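Local coordinates for putative lipoprotein (Campylobacter jejuni subsp. jejuni, PDB 4GIO) that is of unknown function but, as a putative lipoprotein with a variant immunoglobulin fold, is probably anchored to a membrane by a lipid, at residues Q11-L16 with K26-R31; G36-E41 with V56-K61; V52-D57 with V85-L90. All coordinates share one frame; numbering follows the deposited sequence.

All three contacts join the two sheets of one beta sandwich, and each bridges the interior by side chains with no backbone bond across. Contacts 2 and 3 are buried and share Val56 of strand 50-59, which faces strands 38-44 and 85-90, neighbours in the opposite sheet. Contact 1, only partly buried, uses strand 25-32, the edge strand of that sheet opposite to 85-90. It touches contact 2 through the pairing of neighbouring strands 25-32 and 38-44 and the Arg31-Glu39 salt bridge, whereas contacts 1 and 3 stay about 6 Å apart at their nearest atoms. Contact 1 gathers around one phenylalanine, contact 2 is wholly apolar and mostly aromatic, and contact 3 adds a lysine-tyrosine hydrogen bond.

Contact 1: residues Q11-L16 with K26-R31; sequences QNTVIL and KQFQKR
Val14 and Phe28 bring the two backbones closest, yet their CA atoms remain 8.8 Å apart, a spacing bridged by side chains with no hydrogen bond between 11-16 and 26-31. Phe28 carries the contact. Its side chain leaves toward 11-16, with CG between the backbone N and the carbonyl carbon (chi1 66°), and three residues meet the ring obliquely. Thr13 reaches the far end of the ring, its CB 3.7 Å from Phe28 CZ, and its methyl CG2 lies 3.8 Å from Phe28 CE1. Val14 meets the ring nearer its root, with CG2 3.9 Å from Phe28 CD2, as the two side chains run past each other in opposite directions. Gln11 is looser: its backbone N stands 4.0 Å from Phe28 CE2, and its amide plane is turned 55° from the ring. Thr13 and Val14 are buried, whereas Gln11 is exposed, so one part of this contact borders solvent. In the fold, 14-16 pairs in parallel with strand 98-105, and Val14 also packs on Ile103 there and on Val25. Phe28 belongs to edge strand 25-32 of the facing sheet, leaning on Val42 of its neighbour 38-44.

Contact 2: residues G36-E41 with V56-K61; sequences GYLEFE and VDWLDK
Trp58 and Phe40 give up the most surface here, and their aromatic pair forms the centre of the contact, with Leu38 and Val56 packed around it. The ring of Phe40 and the six-membered ring of Trp58 have centroids 5.4 Å apart and planes inclined at 53°, an oblique meeting of the two rings. The nearest approach joins Phe40 CE2 to Trp58 CH2 at 3.5 Å, and Phe40 CD2 comes to 3.6 Å from Trp58 CZ3, so the CD2-CE2 edge of the phenyl ring meets CZ3 and CH2 of the indole, with CZ3 in the phenyl plane. With CG anti to the carbonyl carbon (chi1 -63°), the indole extends its six-membered ring to 36-41, although the side chain does not set out in that direction.

Leu38 touches the same indole at its edge, near the ring plane, with CD2 4.0 Å from Trp58 CZ3. Val56 has a double role. Its CG1 lies at the edge of the Phe40 ring, 3.8 Å from Phe40 CE2, and it also stands 3.8 Å above the plane of the indole, offset toward the rim. Strands 38-41 and 56-59 approach to 10.1 Å between axes and run at 137°, a separation spanned by these side chains. Phe99 of strand 98-105 extends the aromatic group, stacking with Phe40 and touching Trp58.

No hydrogen bond or charge pair crosses between the two segments. Adhesion therefore rests on dispersion and on the exclusion of water from carbon surfaces, while Glu39, whose side chain leaves the backbone away from 56-61, pairs its carboxylate with Arg31.

Contact 3: residues V52-D57 with V85-L90; sequences VIYKVD and VILRKL
Strands 52-57 and 85-90 run in roughly the same direction, at 33°, with axes 10.1 Å apart at their closest. The nearest CA pairs are Tyr54 with Leu87 and Val56 with Lys89, the latter at 8.7 Å, so the gap is filled by side chains. Leu87 CD2 sits over one face of the Tyr54 ring, 4.0 Å from its centroid and 3° off the normal, which makes a well-centred CH-pi contact. The other methyl, CD1, lies toward the hydroxyl end, 3.7 Å from Tyr54 CZ. Lys89 arrives at the ring edge, where NZ lies near the ring plane and donates a hydrogen bond to Tyr54 OH at 2.8 Å. Bent at chi2 and chi3, the lysine chain turns back to that oxygen. A salt bridge from NZ to Glu72 gives the ammonium a second partner and may favour its charged state. Val56 adds a looser touch, its CG2 4.3 Å from Lys89 CG. Strand 50-59 belongs to the mixed sheet and 85-90 to the antiparallel one. Such packing of one sheet on another is that of a beta sandwich, here a variant of the immunoglobulin fold.

Contact 1: residues Q11-L16 with K26-R31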
loop_
_atom_site.group_PDB
_atom_site.type_symbol
_atom_site.label_atom_id
_atom_site.label_comp_id
_atom_site.label_asym_id
_atom_site.label_seq_id
_atom_site.Cartn_x
_atom_site.Cartn_y
_atom_site.Cartn_z
ATOM N N GLN A 11 -9.300 -4.090 0.871
ATOM C CA GLN A 11 -10.377 -4.785 1.683
ATOM C C GLN A 11 -9.889 -5.436 2.990
ATOM O O GLN A 11 -9.934 -4.807 4.060
ATOM C CB GLN A 11 -11.232 -5.803 0.843
ATOM C CG GLN A 11 -10.665 -7.257 0.704
ATOM C CD GLN A 11 -9.926 -7.517 -0.643
ATOM O OE1 GLN A 11 -10.271 -6.935 -1.694
ATOM N NE2 GLN A 11 -8.926 -8.421 -0.610
ATOM N N ASN A 12 -9.458 -6.696 2.919
ATOM C CA ASN A 12 -8.412 -7.143 3.822
ATOM C C ASN A 12 -6.995 -6.839 3.221
ATOM O O ASN A 12 -5.964 -7.197 3.786
ATOM C CB ASN A 12 -8.591 -8.609 4.181
ATOM C CG ASN A 12 -7.811 -8.989 5.440
ATOM O OD1 ASN A 12 -6.564 -8.990 5.430
ATOM N ND2 ASN A 12 -8.535 -9.290 6.543
ATOM N N THR A 13 -6.972 -6.172 2.067
ATOM C CA THR A 13 -5.720 -5.767 1.430
ATOM C C THR A 13 -5.236 -4.406 1.922
ATOM O O THR A 13 -4.046 -4.226 2.252
ATOM C CB THR A 13 -5.873 -5.754 -0.089
ATOM O OG1 THR A 13 -6.349 -7.039 -0.525
ATOM C CG2 THR A 13 -4.553 -5.480 -0.757
ATOM N N VAL A 14 -6.153 -3.431 1.987
ATOM C CA VAL A 14 -5.778 -2.147 2.548
ATOM C C VAL A 14 -6.486 -1.983 3.886
ATOM O O VAL A 14 -7.691 -2.122 3.961
ATOM C CB VAL A 14 -6.117 -1.019 1.609
ATOM C CG1 VAL A 14 -5.445 0.342 2.131
ATOM C CG2 VAL A 14 -5.687 -1.358 0.246
ATOM N N ILE A 15 -5.730 -1.784 4.958
ATOM C CA ILE A 15 -6.303 -1.705 6.287
ATOM C C ILE A 15 -6.125 -0.249 6.775
ATOM O O ILE A 15 -4.989 0.204 6.991
ATOM C CB ILE A 15 -5.533 -2.606 7.239
ATOM C CG1 ILE A 15 -5.601 -4.044 6.688
ATOM C CG2 ILE A 15 -6.151 -2.526 8.674
ATOM C CD1 ILE A 15 -4.484 -4.906 7.223
ATOM N N LEU A 16 -7.226 0.451 6.971
ATOM C CA LEU A 16 -7.203 1.882 7.412
ATOM C C LEU A 16 -7.477 2.030 8.879
ATOM O O LEU A 16 -8.392 1.415 9.394
ATOM C CB LEU A 16 -8.290 2.654 6.650
ATOM C CG LEU A 16 -8.323 2.596 5.139
ATOM C CD1 LEU A 16 -9.479 3.490 4.685
ATOM C CD2 LEU A 16 -6.999 3.155 4.597
ATOM N N LYS A 26 -9.327 5.058 -3.192
ATOM C CA LYS A 26 -10.162 5.131 -4.410
ATOM C C LYS A 26 -10.212 3.798 -5.150
ATOM O O LYS A 26 -11.287 3.314 -5.540
ATOM C CB LYS A 26 -9.597 6.218 -5.323
ATOM C CG LYS A 26 -10.013 7.670 -4.933
ATOM C CD LYS A 26 -10.507 7.820 -3.456
ATOM C CE LYS A 26 -12.030 7.935 -3.428
ATOM N NZ LYS A 26 -12.481 8.825 -2.358
ATOM N N GLN A 27 -9.044 3.182 -5.315
ATOM C CA GLN A 27 -8.975 1.861 -5.897
ATOM C C GLN A 27 -7.538 1.367 -5.710
ATOM O O GLN A 27 -6.626 2.132 -5.368
ATOM C CB GLN A 27 -9.297 1.883 -7.395
ATOM C CG GLN A 27 -8.397 2.831 -8.169
ATOM C CD GLN A 27 -8.479 2.667 -9.676
ATOM O OE1 GLN A 27 -9.186 3.416 -10.350
ATOM N NE2 GLN A 27 -7.709 1.708 -10.221
ATOM N N PHE A 28 -7.354 0.078 -5.951
ATOM C CA PHE A 28 -5.995 -0.445 -6.068
ATOM C C PHE A 28 -5.895 -1.532 -7.122
ATOM O O PHE A 28 -6.873 -2.121 -7.537
ATOM C CB PHE A 28 -5.479 -0.894 -4.715
ATOM C CG PHE A 28 -6.191 -2.050 -4.147
ATOM C CD1 PHE A 28 -5.803 -3.338 -4.467
ATOM C CD2 PHE A 28 -7.259 -1.856 -3.285
ATOM C CE1 PHE A 28 -6.455 -4.405 -3.925
ATOM C CE2 PHE A 28 -7.901 -2.927 -2.724
ATOM C CZ PHE A 28 -7.496 -4.217 -3.066
ATOM N N GLN A 29 -4.694 -1.779 -7.574
ATOM C CA GLN A 29 -4.508 -2.883 -8.510
ATOM C C GLN A 29 -3.071 -3.380 -8.388
ATOM O O GLN A 29 -2.221 -2.724 -7.787
ATOM C CB GLN A 29 -4.799 -2.397 -9.921
ATOM C CG GLN A 29 -3.877 -1.278 -10.329
ATOM C CD GLN A 29 -4.358 -0.582 -11.545
ATOM O OE1 GLN A 29 -5.439 -0.876 -12.044
ATOM N NE2 GLN A 29 -3.575 0.367 -12.037
ATOM N N LYS A 30 -2.814 -4.528 -8.961
ATOM C CA LYS A 30 -1.466 -5.064 -8.962
ATOM C C LYS A 30 -1.171 -5.761 -10.276
ATOM O O LYS A 30 -2.112 -6.179 -11.001
ATOM C CB LYS A 30 -1.257 -5.977 -7.736
ATOM C CG LYS A 30 -2.111 -7.244 -7.687
ATOM C CD LYS A 30 -2.163 -7.806 -6.229
ATOM C CE LYS A 30 -2.729 -9.226 -6.208
ATOM N NZ LYS A 30 -4.092 -9.175 -6.767
ATOM N N ARG A 31 0.113 -5.970 -10.532
ATOM C CA ARG A 31 0.530 -6.789 -11.685
ATOM C C ARG A 31 1.971 -7.287 -11.503
ATOM O O ARG A 31 2.763 -6.719 -10.719
ATOM C CB ARG A 31 0.349 -5.997 -12.960
ATOM C CG ARG A 31 1.307 -4.888 -13.036
ATOM C CD ARG A 31 1.000 -3.982 -14.212
ATOM N NE ARG A 31 2.292 -3.665 -14.774
ATOM C CZ ARG A 31 3.110 -2.777 -14.245
ATOM N NH1 ARG A 31 2.703 -2.106 -13.184
ATOM N NH2 ARG A 31 4.308 -2.564 -14.783
#

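Contact 2: residues G36-E41 with V56-K61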
loop_
_atom_site.group_PDB
_atom_site.type_symbol
_atom_site.label_atom_id
_atom_site.label_comp_id
_atom_site.label_asym_id
_atom_site.label_seq_id
_atom_site.Cartn_x
_atom_site.Cartn_y
_atom_site.Cartn_z
ATOM N N GLY A 36 9.398 -9.890 -13.594
ATOM C CA GLY A 36 8.877 -10.947 -12.797
ATOM C C GLY A 36 8.570 -10.555 -11.351
ATOM O O GLY A 36 8.310 -11.418 -10.510
ATOM N N TYR A 37 8.493 -9.262 -11.084
ATOM C CA TYR A 37 8.214 -8.764 -9.708
ATOM C C TYR A 37 6.831 -8.094 -9.629
ATOM O O TYR A 37 6.467 -7.266 -10.491
ATOM C CB TYR A 37 9.246 -7.693 -9.309
ATOM C CG TYR A 37 10.616 -8.284 -9.181
ATOM C CD1 TYR A 37 11.521 -8.213 -10.243
ATOM C CD2 TYR A 37 10.974 -8.981 -8.038
ATOM C CE1 TYR A 37 12.776 -8.783 -10.140
ATOM C CE2 TYR A 37 12.241 -9.531 -7.891
ATOM C CZ TYR A 37 13.119 -9.448 -8.960
ATOM O OH TYR A 37 14.318 -10.029 -8.845
ATOM N N LEU A 38 6.133 -8.350 -8.522
ATOM C CA LEU A 38 4.818 -7.756 -8.273
ATOM C C LEU A 38 4.923 -6.254 -7.996
ATOM O O LEU A 38 5.775 -5.802 -7.229
ATOM C CB LEU A 38 4.186 -8.466 -7.089
ATOM C CG LEU A 38 2.803 -7.973 -6.618
ATOM C CD1 LEU A 38 1.747 -8.352 -7.698
ATOM C CD2 LEU A 38 2.499 -8.568 -5.212
ATOM N N GLU A 39 4.033 -5.471 -8.607
ATOM C CA GLU A 39 3.965 -4.051 -8.305
ATOM C C GLU A 39 2.519 -3.747 -7.999
ATOM O O GLU A 39 1.592 -4.334 -8.598
ATOM C CB GLU A 39 4.436 -3.249 -9.538
ATOM C CG GLU A 39 4.271 -1.722 -9.367
ATOM C CD GLU A 39 4.359 -0.975 -10.697
ATOM O OE1 GLU A 39 5.489 -0.952 -11.277
ATOM O OE2 GLU A 39 3.281 -0.461 -11.147
ATOM N N PHE A 40 2.295 -2.852 -7.072
ATOM C CA PHE A 40 0.910 -2.450 -6.823
ATOM C C PHE A 40 0.803 -0.953 -6.856
ATOM O O PHE A 40 1.818 -0.245 -6.651
ATOM C CB PHE A 40 0.310 -3.083 -5.547
ATOM C CG PHE A 40 0.890 -2.574 -4.246
ATOM C CD1 PHE A 40 0.476 -1.340 -3.708
ATOM C CD2 PHE A 40 1.849 -3.335 -3.542
ATOM C CE1 PHE A 40 0.991 -0.878 -2.494
ATOM C CE2 PHE A 40 2.403 -2.891 -2.274
ATOM C CZ PHE A 40 1.937 -1.645 -1.756
ATOM N N GLU A 41 -0.424 -0.457 -7.112
ATOM C CA GLU A 41 -0.706 1.004 -7.123
ATOM C C GLU A 41 -1.956 1.229 -6.338
ATOM O O GLU A 41 -2.947 0.523 -6.563
ATOM C CB GLU A 41 -0.978 1.537 -8.527
ATOM C CG GLU A 41 0.283 1.784 -9.319
ATOM C CD GLU A 41 0.027 2.221 -10.809
ATOM O OE1 GLU A 41 1.029 2.235 -11.604
ATOM O OE2 GLU A 41 -1.147 2.555 -11.168
ATOM N N VAL A 56 3.902 -1.762 4.440
ATOM C CA VAL A 56 3.647 -2.809 3.445
ATOM C C VAL A 56 4.100 -4.185 3.952
ATOM O O VAL A 56 5.209 -4.297 4.479
ATOM C CB VAL A 56 4.404 -2.529 2.151
ATOM C CG1 VAL A 56 4.017 -3.623 1.087
ATOM C CG2 VAL A 56 4.033 -1.100 1.637
ATOM N N ASP A 57 3.221 -5.177 3.845
ATOM C CA ASP A 57 3.632 -6.614 3.955
ATOM C C ASP A 57 3.491 -7.248 2.562
ATOM O O ASP A 57 2.502 -6.981 1.873
ATOM C CB ASP A 57 2.724 -7.387 4.910
ATOM C CG ASP A 57 3.088 -7.168 6.371
ATOM O OD1 ASP A 57 4.322 -7.186 6.697
ATOM O OD2 ASP A 57 2.136 -6.944 7.172
ATOM N N TRP A 58 4.487 -8.009 2.123
ATOM C CA TRP A 58 4.350 -8.783 0.858
ATOM C C TRP A 58 3.892 -10.137 1.191
ATOM O O TRP A 58 4.360 -10.687 2.140
ATOM C CB TRP A 58 5.718 -8.883 0.178
ATOM C CG TRP A 58 6.209 -7.436 -0.198
ATOM C CD1 TRP A 58 7.195 -6.718 0.408
ATOM C CD2 TRP A 58 5.718 -6.633 -1.260
ATOM N NE1 TRP A 58 7.338 -5.471 -0.189
ATOM C CE2 TRP A 58 6.480 -5.405 -1.249
ATOM C CE3 TRP A 58 4.746 -6.823 -2.238
ATOM C CZ2 TRP A 58 6.250 -4.380 -2.148
ATOM C CZ3 TRP A 58 4.511 -5.784 -3.157
ATOM C CH2 TRP A 58 5.309 -4.598 -3.133
ATOM N N LEU A 59 2.972 -10.673 0.402
ATOM C CA LEU A 59 2.369 -11.991 0.634
ATOM C C LEU A 59 2.765 -12.981 -0.481
ATOM O O LEU A 59 2.825 -12.580 -1.671
ATOM C CB LEU A 59 0.849 -11.882 0.653
ATOM C CG LEU A 59 0.221 -10.866 1.659
ATOM C CD1 LEU A 59 -1.298 -10.941 1.589
ATOM C CD2 LEU A 59 0.813 -11.092 3.049
ATOM N N ASP A 60 2.935 -14.279 -0.116
ATOM C CA ASP A 60 3.283 -15.248 -1.098
ATOM C C ASP A 60 2.017 -15.808 -1.773
ATOM O O ASP A 60 0.864 -15.362 -1.510
ATOM C CB ASP A 60 4.242 -16.340 -0.495
ATOM C CG ASP A 60 3.536 -17.254 0.556
ATOM O OD1 ASP A 60 2.283 -17.224 0.693
ATOM O OD2 ASP A 60 4.256 -18.056 1.209
ATOM N N LYS A 61 2.211 -16.803 -2.662
ATOM C CA LYS A 61 1.075 -17.485 -3.343
ATOM C C LYS A 61 0.007 -18.072 -2.394
ATOM O O LYS A 61 -1.144 -18.231 -2.790
ATOM C CB LYS A 61 1.604 -18.613 -4.301
ATOM C CG LYS A 61 2.626 -19.519 -3.630
ATOM C CD LYS A 61 2.932 -20.774 -4.417
ATOM C CE LYS A 61 2.995 -21.967 -3.446
ATOM N NZ LYS A 61 1.598 -22.482 -3.033
#

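Contact 3: residues V52-D57 with V85-L90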
loop_
_atom_site.group_PDB
_atom_site.type_symbol
_atom_site.label_atom_id
_atom_site.label_comp_id
_atom_site.label_asym_id
_atom_site.label_seq_id
_atom_site.Cartn_x
_atom_site.Cartn_y
_atom_site.Cartn_z
ATOM N N VAL A 52 -0.213 10.866 6.552
ATOM C CA VAL A 52 -0.395 9.498 6.974
ATOM C C VAL A 52 0.880 8.707 7.028
ATOM O O VAL A 52 1.928 9.119 6.492
ATOM C CB VAL A 52 -1.410 8.775 6.053
ATOM C CG1 VAL A 52 -2.670 9.579 6.036
ATOM C CG2 VAL A 52 -0.817 8.586 4.650
ATOM N N ILE A 53 0.793 7.559 7.705
ATOM C CA ILE A 53 1.953 6.676 7.823
ATOM C C ILE A 53 1.519 5.317 7.312
ATOM O O ILE A 53 0.510 4.818 7.743
ATOM C CB ILE A 53 2.479 6.593 9.283
ATOM C CG1 ILE A 53 3.265 7.880 9.637
ATOM C CG2 ILE A 53 3.352 5.321 9.476
ATOM C CD1 ILE A 53 3.344 8.110 11.155
ATOM N N TYR A 54 2.245 4.749 6.350
ATOM C CA TYR A 54 1.864 3.424 5.800
ATOM C C TYR A 54 2.919 2.307 6.018
ATOM O O TYR A 54 4.127 2.597 6.218
ATOM C CB TYR A 54 1.506 3.547 4.342
ATOM C CG TYR A 54 2.614 3.821 3.409
ATOM C CD1 TYR A 54 3.371 2.793 2.885
ATOM C CD2 TYR A 54 2.932 5.155 3.023
ATOM C CE1 TYR A 54 4.428 3.074 1.975
ATOM C CE2 TYR A 54 3.934 5.442 2.097
ATOM C CZ TYR A 54 4.679 4.404 1.587
ATOM O OH TYR A 54 5.686 4.635 0.741
ATOM N N LYS A 55 2.447 1.051 5.967
ATOM C CA LYS A 55 3.337 -0.084 6.118
ATOM C C LYS A 55 2.945 -1.173 5.144
ATOM O O LYS A 55 1.788 -1.515 5.073
ATOM C CB LYS A 55 3.246 -0.639 7.537
ATOM C CG LYS A 55 4.319 -1.765 7.803
ATOM C CD LYS A 55 5.728 -1.214 7.949
ATOM C CE LYS A 55 6.693 -2.290 8.506
ATOM N NZ LYS A 55 7.174 -3.163 7.427
ATOM N N VAL A 56 3.902 -1.762 4.440
ATOM C CA VAL A 56 3.647 -2.809 3.445
ATOM C C VAL A 56 4.100 -4.185 3.952
ATOM O O VAL A 56 5.209 -4.297 4.479
ATOM C CB VAL A 56 4.404 -2.529 2.151
ATOM C CG1 VAL A 56 4.017 -3.623 1.087
ATOM C CG2 VAL A 56 4.033 -1.100 1.637
ATOM N N ASP A 57 3.221 -5.177 3.845
ATOM C CA ASP A 57 3.632 -6.614 3.955
ATOM C C ASP A 57 3.491 -7.248 2.562
ATOM O O ASP A 57 2.502 -6.981 1.873
ATOM C CB ASP A 57 2.724 -7.387 4.910
ATOM C CG ASP A 57 3.088 -7.168 6.371
ATOM O OD1 ASP A 57 4.322 -7.186 6.697
ATOM O OD2 ASP A 57 2.136 -6.944 7.172
ATOM N N VAL A 85 -3.428 11.054 -5.181
ATOM C CA VAL A 85 -2.048 10.608 -4.821
ATOM C C VAL A 85 -1.955 9.113 -5.229
ATOM O O VAL A 85 -2.816 8.310 -4.850
ATOM C CB VAL A 85 -1.761 10.788 -3.281
ATOM C CG1 VAL A 85 -0.479 10.056 -2.824
ATOM C CG2 VAL A 85 -1.660 12.292 -2.884
ATOM N N ILE A 86 -0.937 8.754 -6.017
ATOM C CA ILE A 86 -0.804 7.403 -6.506
ATOM C C ILE A 86 0.353 6.756 -5.716
ATOM O O ILE A 86 1.489 7.195 -5.825
ATOM C CB ILE A 86 -0.492 7.406 -8.006
ATOM C CG1 ILE A 86 -1.579 8.192 -8.776
ATOM C CG2 ILE A 86 -0.375 5.983 -8.533
ATOM C CD1 ILE A 86 -2.511 7.329 -9.721
ATOM N N LEU A 87 0.045 5.784 -4.869
ATOM C CA LEU A 87 1.100 5.099 -4.086
ATOM C C LEU A 87 1.500 3.826 -4.878
ATOM O O LEU A 87 0.683 2.893 -5.086
ATOM C CB LEU A 87 0.609 4.775 -2.645
ATOM C CG LEU A 87 1.608 4.024 -1.762
ATOM C CD1 LEU A 87 2.903 4.801 -1.587
ATOM C CD2 LEU A 87 0.998 3.592 -0.412
ATOM N N ARG A 88 2.734 3.811 -5.326
ATOM C CA ARG A 88 3.217 2.726 -6.161
ATOM C C ARG A 88 4.392 1.968 -5.526
ATOM O O ARG A 88 5.385 2.589 -5.137
ATOM C CB ARG A 88 3.585 3.321 -7.531
ATOM C CG ARG A 88 3.992 2.259 -8.563
ATOM C CD ARG A 88 3.744 2.734 -10.032
ATOM N NE ARG A 88 4.680 3.768 -10.482
ATOM C CZ ARG A 88 4.421 5.076 -10.502
ATOM N NH1 ARG A 88 3.238 5.550 -10.090
ATOM N NH2 ARG A 88 5.365 5.907 -10.924
ATOM N N LYS A 89 4.282 0.642 -5.357
ATOM C CA LYS A 89 5.364 -0.093 -4.686
ATOM C C LYS A 89 5.725 -1.312 -5.463
ATOM O O LYS A 89 4.891 -1.888 -6.115
ATOM C CB LYS A 89 4.945 -0.604 -3.282
ATOM C CG LYS A 89 4.559 0.512 -2.312
ATOM C CD LYS A 89 5.595 1.535 -2.138
ATOM C CE LYS A 89 6.628 1.347 -1.104
ATOM N NZ LYS A 89 7.189 2.728 -0.677
ATOM N N LEU A 90 6.966 -1.744 -5.335
ATOM C CA LEU A 90 7.446 -2.813 -6.171
ATOM C C LEU A 90 8.110 -3.852 -5.278
ATOM O O LEU A 90 8.983 -3.517 -4.482
ATOM C CB LEU A 90 8.472 -2.194 -7.136
ATOM C CG LEU A 90 9.414 -3.137 -7.928
ATOM C CD1 LEU A 90 8.595 -3.956 -8.847
ATOM C CD2 LEU A 90 10.373 -2.267 -8.741
#